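Local structure of alpha-fucosidase (Bifidobacterium bifidum, 2EAB) at residues A[449-463]-A[470-484]. The protein probably releases alpha-1,2-linked L-fucose from glycans by hydrolysing the glycosidic bond, this chain being the catalytic part of a longer calcium-binding protein. Numbering follows the deposited sequence.
With EDO (1,2-ethanediol), chain H.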
ATOM      1  N   GLU A 449     -10.369  -7.983   8.036  1.00  5.88           N
ATOM      2  CA  GLU A 449     -11.476  -8.815   8.533  1.00  6.06           C
ATOM      3  C   GLU A 449     -11.144 -10.296   8.358  1.00  5.87           C
ATOM      4  O   GLU A 449     -11.440 -11.114   9.232  1.00  6.16           O
ATOM      5  CB  GLU A 449     -12.794  -8.464   7.842  1.00  5.98           C
ATOM      6  CG  GLU A 449     -13.310  -7.090   8.234  1.00  6.47           C
ATOM      7  CD  GLU A 449     -14.485  -6.604   7.404  1.00  6.98           C
ATOM      8  OE1 GLU A 449     -14.575  -6.939   6.203  1.00  8.86           O
ATOM      9  OE2 GLU A 449     -15.308  -5.835   7.954  1.00  8.77           O
ATOM     10  N   GLY A 450     -10.496 -10.618   7.240  1.00  6.07           N
ATOM     11  CA  GLY A 450     -10.067 -11.979   6.932  1.00  6.28           C
ATOM     12  C   GLY A 450      -9.006 -12.538   7.864  1.00  6.21           C
ATOM     13  O   GLY A 450      -8.815 -13.752   7.930  1.00  6.70           O
ATOM     14  N   LEU A 451      -8.306 -11.665   8.586  1.00  6.26           N
ATOM     15  CA  LEU A 451      -7.322 -12.109   9.566  1.00  6.28           C
ATOM     16  C   LEU A 451      -7.948 -12.551  10.881  1.00  5.76           C
ATOM     17  O   LEU A 451      -7.281 -13.185  11.695  1.00  5.82           O
ATOM     18  CB  LEU A 451      -6.286 -11.017   9.839  1.00  6.77           C
ATOM     19  CG  LEU A 451      -5.423 -10.570   8.656  1.00  7.57           C
ATOM     20  CD1 LEU A 451      -4.528  -9.413   9.065  1.00  9.27           C
ATOM     21  CD2 LEU A 451      -4.590 -11.718   8.095  1.00  9.91           C
ATOM     22  N   VAL A 452      -9.222 -12.235  11.112  1.00  5.54           N
ATOM     23  CA  VAL A 452      -9.810 -12.474  12.426  1.00  5.96           C
ATOM     24  C   VAL A 452      -9.930 -13.963  12.755  1.00  5.97           C
ATOM     25  O   VAL A 452      -9.448 -14.397  13.797  1.00  6.02           O
ATOM     26  CB  VAL A 452     -11.139 -11.712  12.620  1.00  5.87           C
ATOM     27  CG1 VAL A 452     -11.765 -12.048  13.970  1.00  6.45           C
ATOM     28  CG2 VAL A 452     -10.907 -10.205  12.494  1.00  6.45           C
ATOM     29  N   LYS A 453     -10.566 -14.741  11.884  1.00  6.00           N
ATOM     30  CA  LYS A 453     -10.715 -16.173  12.151  1.00  6.33           C
ATOM     31  C   LYS A 453      -9.378 -16.917  12.311  1.00  5.92           C
ATOM     32  O   LYS A 453      -9.164 -17.547  13.343  1.00  6.23           O
ATOM     33  CB  LYS A 453     -11.630 -16.844  11.123  1.00  6.56           C
ATOM     34  CG  LYS A 453     -13.095 -16.465  11.280  1.00  7.84           C
ATOM     35  CD  LYS A 453     -13.958 -17.187  10.268  1.00  9.65           C
ATOM     36  CE  LYS A 453     -15.422 -16.837  10.456  1.00 11.39           C
ATOM     37  NZ  LYS A 453     -16.270 -17.551   9.468  1.00 13.17           N
ATOM     38  N   PRO A 454      -8.472 -16.839  11.316  1.00  5.57           N
ATOM     39  CA  PRO A 454      -7.178 -17.500  11.543  1.00  5.73           C
ATOM     40  C   PRO A 454      -6.399 -16.878  12.706  1.00  5.74           C
ATOM     41  O   PRO A 454      -5.736 -17.591  13.462  1.00  5.95           O
ATOM     42  CB  PRO A 454      -6.449 -17.309  10.209  1.00  5.79           C
ATOM     43  CG  PRO A 454      -7.108 -16.122   9.573  1.00  5.67           C
ATOM     44  CD  PRO A 454      -8.542 -16.221   9.978  1.00  6.12           C
ATOM     45  N   GLY A 455      -6.522 -15.565  12.872  1.00  5.36           N
ATOM     46  CA  GLY A 455      -5.804 -14.855  13.924  1.00  6.01           C
ATOM     47  C   GLY A 455      -6.254 -15.211  15.327  1.00  5.29           C
ATOM     48  O   GLY A 455      -5.481 -15.071  16.275  1.00  5.60           O
ATOM     49  N   ARG A 456      -7.494 -15.672  15.473  1.00  5.82           N
ATOM     50  CA  ARG A 456      -7.974 -16.149  16.769  1.00  6.17           C
ATOM     51  C   ARG A 456      -7.244 -17.430  17.184  1.00  6.01           C
ATOM     52  O   ARG A 456      -7.038 -17.671  18.373  1.00  6.42           O
ATOM     53  CB  ARG A 456      -9.491 -16.356  16.752  1.00  6.27           C
ATOM     54  CG  ARG A 456     -10.274 -15.059  16.855  1.00  6.79           C
ATOM     55  CD  ARG A 456     -11.735 -15.283  16.563  1.00  7.48           C
ATOM     56  NE  ARG A 456     -12.535 -14.080  16.755  1.00  6.41           N
ATOM     57  CZ  ARG A 456     -13.832 -13.996  16.472  1.00  6.73           C
ATOM     58  NH1 ARG A 456     -14.488 -15.049  15.995  1.00  7.84           N
ATOM     59  NH2 ARG A 456     -14.480 -12.863  16.685  1.00  7.54           N
ATOM     60  N   VAL A 457      -6.853 -18.246  16.206  1.00  6.03           N
ATOM     61  CA  VAL A 457      -6.044 -19.433  16.473  1.00  6.43           C
ATOM     62  C   VAL A 457      -4.673 -19.003  16.998  1.00  5.86           C
ATOM     63  O   VAL A 457      -4.207 -19.503  18.015  1.00  5.97           O
ATOM     64  CB  VAL A 457      -5.882 -20.328  15.218  1.00  6.42           C
ATOM     65  CG1 VAL A 457      -5.090 -21.584  15.544  1.00  7.43           C
ATOM     66  CG2 VAL A 457      -7.240 -20.708  14.642  1.00  7.97           C
ATOM     67  N   THR A 458      -4.045 -18.051  16.315  1.00  5.77           N
ATOM     68  CA  THR A 458      -2.749 -17.528  16.731  1.00  5.75           C
ATOM     69  C   THR A 458      -2.824 -16.890  18.119  1.00  5.73           C
ATOM     70  O   THR A 458      -1.938 -17.096  18.951  1.00  5.39           O
ATOM     71  CB  THR A 458      -2.235 -16.522  15.695  1.00  5.26           C
ATOM     72  OG1 THR A 458      -2.187 -17.169  14.418  1.00  6.19           O
ATOM     73  CG2 THR A 458      -0.848 -16.028  16.041  1.00  6.04           C
ATOM     74  N   ALA A 459      -3.874 -16.109  18.366  1.00  5.78           N
ATOM     75  CA  ALA A 459      -4.077 -15.470  19.666  1.00  5.93           C
ATOM     76  C   ALA A 459      -4.182 -16.496  20.790  1.00  6.10           C
ATOM     77  O   ALA A 459      -3.635 -16.295  21.876  1.00  6.05           O
ATOM     78  CB  ALA A 459      -5.303 -14.576  19.643  1.00  6.46           C
ATOM     79  N   LYS A 460      -4.861 -17.605  20.523  1.00  6.39           N
ATOM     80  CA  LYS A 460      -4.970 -18.671  21.509  1.00  7.56           C
ATOM     81  C   LYS A 460      -3.607 -19.320  21.784  1.00  6.84           C
ATOM     82  O   LYS A 460      -3.206 -19.476  22.936  1.00  7.19           O
ATOM     83  CB  LYS A 460      -5.990 -19.718  21.054  1.00  7.44           C
ATOM     84  CG  LYS A 460      -6.108 -20.891  22.018  1.00  9.81           C
ATOM     85  CD  LYS A 460      -7.170 -21.892  21.608  1.00 10.76           C
ATOM     86  CE  LYS A 460      -6.674 -22.839  20.539  1.00 16.40           C
ATOM     87  NZ  LYS A 460      -5.504 -23.663  20.980  1.00 19.01           N
ATOM     88  N   VAL A 461      -2.903 -19.685  20.718  1.00  6.62           N
ATOM     89  CA  VAL A 461      -1.636 -20.405  20.842  1.00  7.00           C
ATOM     90  C   VAL A 461      -0.546 -19.578  21.513  1.00  6.75           C
ATOM     91  O   VAL A 461       0.144 -20.070  22.412  1.00  6.88           O
ATOM     92  CB  VAL A 461      -1.158 -20.922  19.465  1.00  7.25           C
ATOM     93  CG1 VAL A 461       0.272 -21.463  19.537  1.00  7.43           C
ATOM     94  CG2 VAL A 461      -2.117 -21.983  18.948  1.00  7.80           C
ATOM     95  N   TYR A 462      -0.415 -18.318  21.105  1.00  6.38           N
ATOM     96  CA  TYR A 462       0.708 -17.505  21.559  1.00  6.46           C
ATOM     97  C   TYR A 462       0.387 -16.569  22.713  1.00  6.52           C
ATOM     98  O   TYR A 462       1.297 -16.143  23.418  1.00  6.82           O
ATOM     99  CB  TYR A 462       1.330 -16.738  20.390  1.00  6.34           C
ATOM    100  CG  TYR A 462       1.981 -17.657  19.380  1.00  6.03           C
ATOM    101  CD1 TYR A 462       3.299 -18.100  19.549  1.00  6.01           C
ATOM    102  CD2 TYR A 462       1.269 -18.107  18.269  1.00  6.78           C
ATOM    103  CE1 TYR A 462       3.892 -18.957  18.621  1.00  6.26           C
ATOM    104  CE2 TYR A 462       1.850 -18.961  17.342  1.00  6.15           C
ATOM    105  CZ  TYR A 462       3.159 -19.380  17.525  1.00  5.90           C
ATOM    106  OH  TYR A 462       3.716 -20.222  16.591  1.00  6.19           O
ATOM    107  N   ALA A 463      -0.890 -16.242  22.908  1.00  6.86           N
ATOM    108  CA  ALA A 463      -1.274 -15.307  23.968  1.00  7.34           C
ATOM    109  C   ALA A 463      -2.330 -15.836  24.938  1.00  7.78           C
ATOM    110  O   ALA A 463      -2.696 -15.145  25.888  1.00  8.42           O
ATOM    111  CB  ALA A 463      -1.709 -13.965  23.370  1.00  7.75           C
ATOM    112  N   PRO A 470     -15.631 -19.990  17.795  1.00 16.43           N
ATOM    113  CA  PRO A 470     -14.943 -18.990  16.970  1.00 17.08           C
ATOM    114  C   PRO A 470     -15.547 -18.780  15.580  1.00 17.71           C
ATOM    115  O   PRO A 470     -15.412 -17.692  15.015  1.00 18.34           O
ATOM    116  CB  PRO A 470     -13.516 -19.543  16.859  1.00 17.21           C
ATOM    117  CG  PRO A 470     -13.642 -20.997  17.130  1.00 16.82           C
ATOM    118  CD  PRO A 470     -14.735 -21.113  18.137  1.00 16.44           C
ATOM    119  N   GLU A 471     -16.206 -19.799  15.041  1.00 17.95           N
ATOM    120  CA  GLU A 471     -16.797 -19.702  13.710  1.00 18.24           C
ATOM    121  C   GLU A 471     -17.984 -18.740  13.681  1.00 17.76           C
ATOM    122  O   GLU A 471     -18.115 -17.936  12.749  1.00 18.02           O
ATOM    123  CB  GLU A 471     -17.195 -21.091  13.192  1.00 18.56           C
ATOM    124  CG  GLU A 471     -17.707 -21.122  11.749  1.00 20.36           C
ATOM    125  CD  GLU A 471     -16.815 -20.374  10.766  1.00 22.40           C
ATOM    126  OE1 GLU A 471     -15.581 -20.306  10.970  1.00 23.11           O
ATOM    127  OE2 GLU A 471     -17.358 -19.849   9.770  1.00 24.46           O
ATOM    128  N   THR A 472     -18.820 -18.804  14.714  1.00 17.01           N
ATOM    129  CA  THR A 472     -20.049 -18.014  14.771  1.00 16.38           C
ATOM    130  C   THR A 472     -19.946 -16.712  15.576  1.00 15.04           C
ATOM    131  O   THR A 472     -20.823 -15.858  15.475  1.00 15.61           O
ATOM    132  CB  THR A 472     -21.244 -18.856  15.287  1.00 16.74           C
ATOM    133  OG1 THR A 472     -20.941 -19.385  16.584  1.00 17.73           O
ATOM    134  CG2 THR A 472     -21.554 -20.004  14.328  1.00 17.77           C
ATOM    135  N   THR A 473     -18.883 -16.554  16.363  1.00 12.77           N
ATOM    136  CA  THR A 473     -18.678 -15.337  17.159  1.00 11.03           C
ATOM    137  C   THR A 473     -18.279 -14.177  16.241  1.00 10.15           C
ATOM    138  O   THR A 473     -17.207 -14.217  15.630  1.00  9.55           O
ATOM    139  CB  THR A 473     -17.612 -15.568  18.261  1.00 10.65           C
ATOM    140  OG1 THR A 473     -18.068 -16.595  19.146  1.00 10.38           O
ATOM    141  CG2 THR A 473     -17.362 -14.303  19.074  1.00  9.81           C
ATOM    142  N   PRO A 474     -19.139 -13.143  16.121  1.00  9.46           N
ATOM    143  CA  PRO A 474     -18.838 -12.060  15.180  1.00  9.27           C
ATOM    144  C   PRO A 474     -17.542 -11.331  15.498  1.00  8.47           C
ATOM    145  O   PRO A 474     -17.104 -11.297  16.648  1.00  8.24           O
ATOM    146  CB  PRO A 474     -20.022 -11.099  15.348  1.00  9.48           C
ATOM    147  CG  PRO A 474     -21.117 -11.939  15.900  1.00 10.45           C
ATOM    148  CD  PRO A 474     -20.431 -12.927  16.799  1.00  9.92           C
ATOM    149  N   ILE A 475     -16.941 -10.750  14.466  1.00  7.91           N
ATOM    150  CA  ILE A 475     -15.817  -9.853  14.658  1.00  7.74           C
ATOM    151  C   ILE A 475     -16.242  -8.797  15.674  1.00  7.87           C
ATOM    152  O   ILE A 475     -17.323  -8.198  15.553  1.00  7.82           O
ATOM    153  CB  ILE A 475     -15.404  -9.183  13.341  1.00  7.72           C
ATOM    154  CG1 ILE A 475     -14.909 -10.235  12.340  1.00  7.79           C
ATOM    155  CG2 ILE A 475     -14.323  -8.138  13.594  1.00  8.69           C
ATOM    156  CD1 ILE A 475     -14.685  -9.707  10.942  1.00  9.51           C
ATOM    157  N   GLY A 476     -15.402  -8.587  16.682  1.00  7.87           N
ATOM    158  CA  GLY A 476     -15.718  -7.645  17.749  1.00  8.19           C
ATOM    159  C   GLY A 476     -16.060  -8.316  19.061  1.00  8.32           C
ATOM    160  O   GLY A 476     -15.882  -7.725  20.125  1.00  8.81           O
ATOM    161  N   GLU A 477     -16.547  -9.554  18.980  1.00  8.34           N
ATOM    162  CA  GLU A 477     -17.061 -10.272  20.148  1.00  8.76           C
ATOM    163  C   GLU A 477     -16.144 -11.394  20.619  1.00  8.45           C
ATOM    164  O   GLU A 477     -16.424 -12.047  21.626  1.00  8.83           O
ATOM    165  CB  GLU A 477     -18.462 -10.825  19.862  1.00  9.04           C
ATOM    166  CG  GLU A 477     -19.456  -9.785  19.355  1.00 11.31           C
ATOM    167  CD  GLU A 477     -19.518  -8.558  20.234  1.00 14.22           C
ATOM    168  OE1 GLU A 477     -19.789  -8.703  21.444  1.00 16.66           O
ATOM    169  OE2 GLU A 477     -19.298  -7.444  19.713  1.00 15.20           O
ATOM    170  N   GLY A 478     -15.046 -11.607  19.901  1.00  8.25           N
ATOM    171  CA  GLY A 478     -14.065 -12.621  20.274  1.00  8.02           C
ATOM    172  C   GLY A 478     -13.032 -12.092  21.250  1.00  7.92           C
ATOM    173  O   GLY A 478     -13.068 -10.923  21.642  1.00  8.15           O
ATOM    174  N   GLU A 479     -12.107 -12.963  21.643  1.00  7.48           N
ATOM    175  CA  GLU A 479     -11.080 -12.612  22.621  1.00  7.25           C
ATOM    176  C   GLU A 479      -9.858 -11.932  22.014  1.00  7.06           C
ATOM    177  O   GLU A 479      -9.012 -11.410  22.740  1.00  7.24           O
ATOM    178  CB  GLU A 479     -10.662 -13.842  23.424  1.00  7.73           C
ATOM    179  CG  GLU A 479     -11.744 -14.332  24.361  1.00  7.63           C
ATOM    180  CD  GLU A 479     -12.166 -13.257  25.345  1.00  9.57           C
ATOM    181  OE1 GLU A 479     -11.305 -12.766  26.107  1.00  8.96           O
ATOM    182  OE2 GLU A 479     -13.361 -12.890  25.341  1.00 11.24           O
ATOM    183  N   GLY A 480      -9.774 -11.929  20.687  1.00  6.72           N
ATOM    184  CA  GLY A 480      -8.649 -11.304  20.018  1.00  6.59           C
ATOM    185  C   GLY A 480      -8.119 -12.102  18.853  1.00  6.59           C
ATOM    186  O   GLY A 480      -8.244 -13.325  18.799  1.00  6.52           O
ATOM    187  N   TYR A 481      -7.514 -11.385  17.916  1.00  6.14           N
ATOM    188  CA  TYR A 481      -6.872 -11.985  16.759  1.00  6.13           C
ATOM    189  C   TYR A 481      -5.461 -11.418  16.653  1.00  6.24           C
ATOM    190  O   TYR A 481      -5.241 -10.217  16.823  1.00  6.53           O
ATOM    191  CB  TYR A 481      -7.700 -11.771  15.475  1.00  6.29           C
ATOM    192  CG  TYR A 481      -8.085 -10.331  15.207  1.00  5.83           C
ATOM    193  CD1 TYR A 481      -7.416  -9.585  14.244  1.00  6.06           C
ATOM    194  CD2 TYR A 481      -9.113  -9.714  15.924  1.00  6.38           C
ATOM    195  CE1 TYR A 481      -7.757  -8.262  14.002  1.00  6.20           C
ATOM    196  CE2 TYR A 481      -9.460  -8.392  15.697  1.00  6.35           C
ATOM    197  CZ  TYR A 481      -8.776  -7.671  14.736  1.00  6.14           C
ATOM    198  OH  TYR A 481      -9.107  -6.358  14.497  1.00  6.34           O
ATOM    199  N   MET A 482      -4.512 -12.310  16.407  1.00  5.84           N
ATOM    200  CA  MET A 482      -3.107 -11.968  16.372  1.00  5.96           C
ATOM    201  C   MET A 482      -2.540 -12.351  15.010  1.00  5.86           C
ATOM    202  O   MET A 482      -2.839 -13.422  14.487  1.00  6.00           O
ATOM    203  CB  MET A 482      -2.373 -12.717  17.488  1.00  6.14           C
ATOM    204  CG  MET A 482      -0.892 -12.408  17.580  1.00  6.84           C
ATOM    205  SD  MET A 482      -0.055 -13.471  18.769  1.00  6.59           S
ATOM    206  CE  MET A 482       0.409 -12.310  20.060  1.00  6.95           C
ATOM    207  N   ALA A 483      -1.736 -11.455  14.442  1.00  5.61           N
ATOM    208  CA  ALA A 483      -0.998 -11.726  13.213  1.00  5.49           C
ATOM    209  C   ALA A 483       0.303 -10.942  13.270  1.00  5.59           C
ATOM    210  O   ALA A 483       0.460 -10.038  14.097  1.00  5.93           O
ATOM    211  CB  ALA A 483      -1.807 -11.363  11.981  1.00  5.46           C
ATOM    212  N   HIS A 484       1.222 -11.280  12.372  1.00  5.08           N
ATOM    213  CA  HIS A 484       2.578 -10.780  12.454  1.00  5.39           C
ATOM    214  C   HIS A 484       3.009 -10.107  11.140  1.00  5.68           C
ATOM    215  O   HIS A 484       2.192  -9.435  10.511  1.00  5.95           O
ATOM    216  CB  HIS A 484       3.466 -11.921  12.946  1.00  5.43           C
ATOM    217  CG  HIS A 484       3.213 -12.267  14.376  1.00  5.61           C
ATOM    218  ND1 HIS A 484       2.252 -13.165  14.803  1.00  7.37           N
ATOM    219  CD2 HIS A 484       3.780 -11.766  15.494  1.00  4.36           C
ATOM    220  CE1 HIS A 484       2.263 -13.213  16.127  1.00  4.09           C
ATOM    221  NE2 HIS A 484       3.187 -12.377  16.566  1.00  6.90           N
TER
HETATM  222  C1  EDO H4810     -11.092 -15.456   5.996  1.00 41.88           C
HETATM  223  O1  EDO H4810     -11.000 -15.398   7.433  1.00 37.75           O
HETATM  224  C2  EDO H4810     -12.578 -15.374   5.480  1.00 42.08           C
HETATM  225  O2  EDO H4810     -13.328 -16.338   6.206  1.00 37.35           O
HETATM  226  O   HOH W   1     -18.847 -16.969  10.335  1.00 41.29           O
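Val452 sets its CG2 methyl over one face of the Tyr481 ring, a CH-pi contact 3.7 Å from the centroid and almost on the ring normal. The Arg456 guanidinium carries the other valine branch, CG1, on one face near its rim, while backbone carbonyls gather at its edge: NH1 (2.9 Å) and NH2 (3.2 Å) both grip Thr473 O in the guanidinium plane, and NH2 also reaches Pro474 O at 3.1 Å. The beta-branch suits Val452 to this double duty, and Ile475 CG1 lies against both methyls. Arg456, extended from CG to NE, spans from helix 452-463 to the loop, where Glu537 of helix 525-546 forms a salt bridge with NH2. Replacing Arg456 by alanine would probably deprive Thr473 O of these two donors, Pro474 O of one and Glu537 of its cationic mate, holding the loop less firmly. Gly455 allows close backbone approach: a CB would clash with Tyr481, and Gly455 O accepts from Met482 N (2.9 Å, 168°) and, on the opposite carbonyl face, from Ala459 N. Met482, long and apolar, lies against Ala459, Tyr462 and Thr458, with SD 3.8 Å from Thr458 CG2. Toward the surface, the extended Lys453 carries NZ to a salt bridge with Glu471 OE2 (2.6 Å). Within the glycoside hydrolase family 95 catalytic domain, a buried cation is thus one tie between helix and returning loop, its charge probably balanced by Glu537.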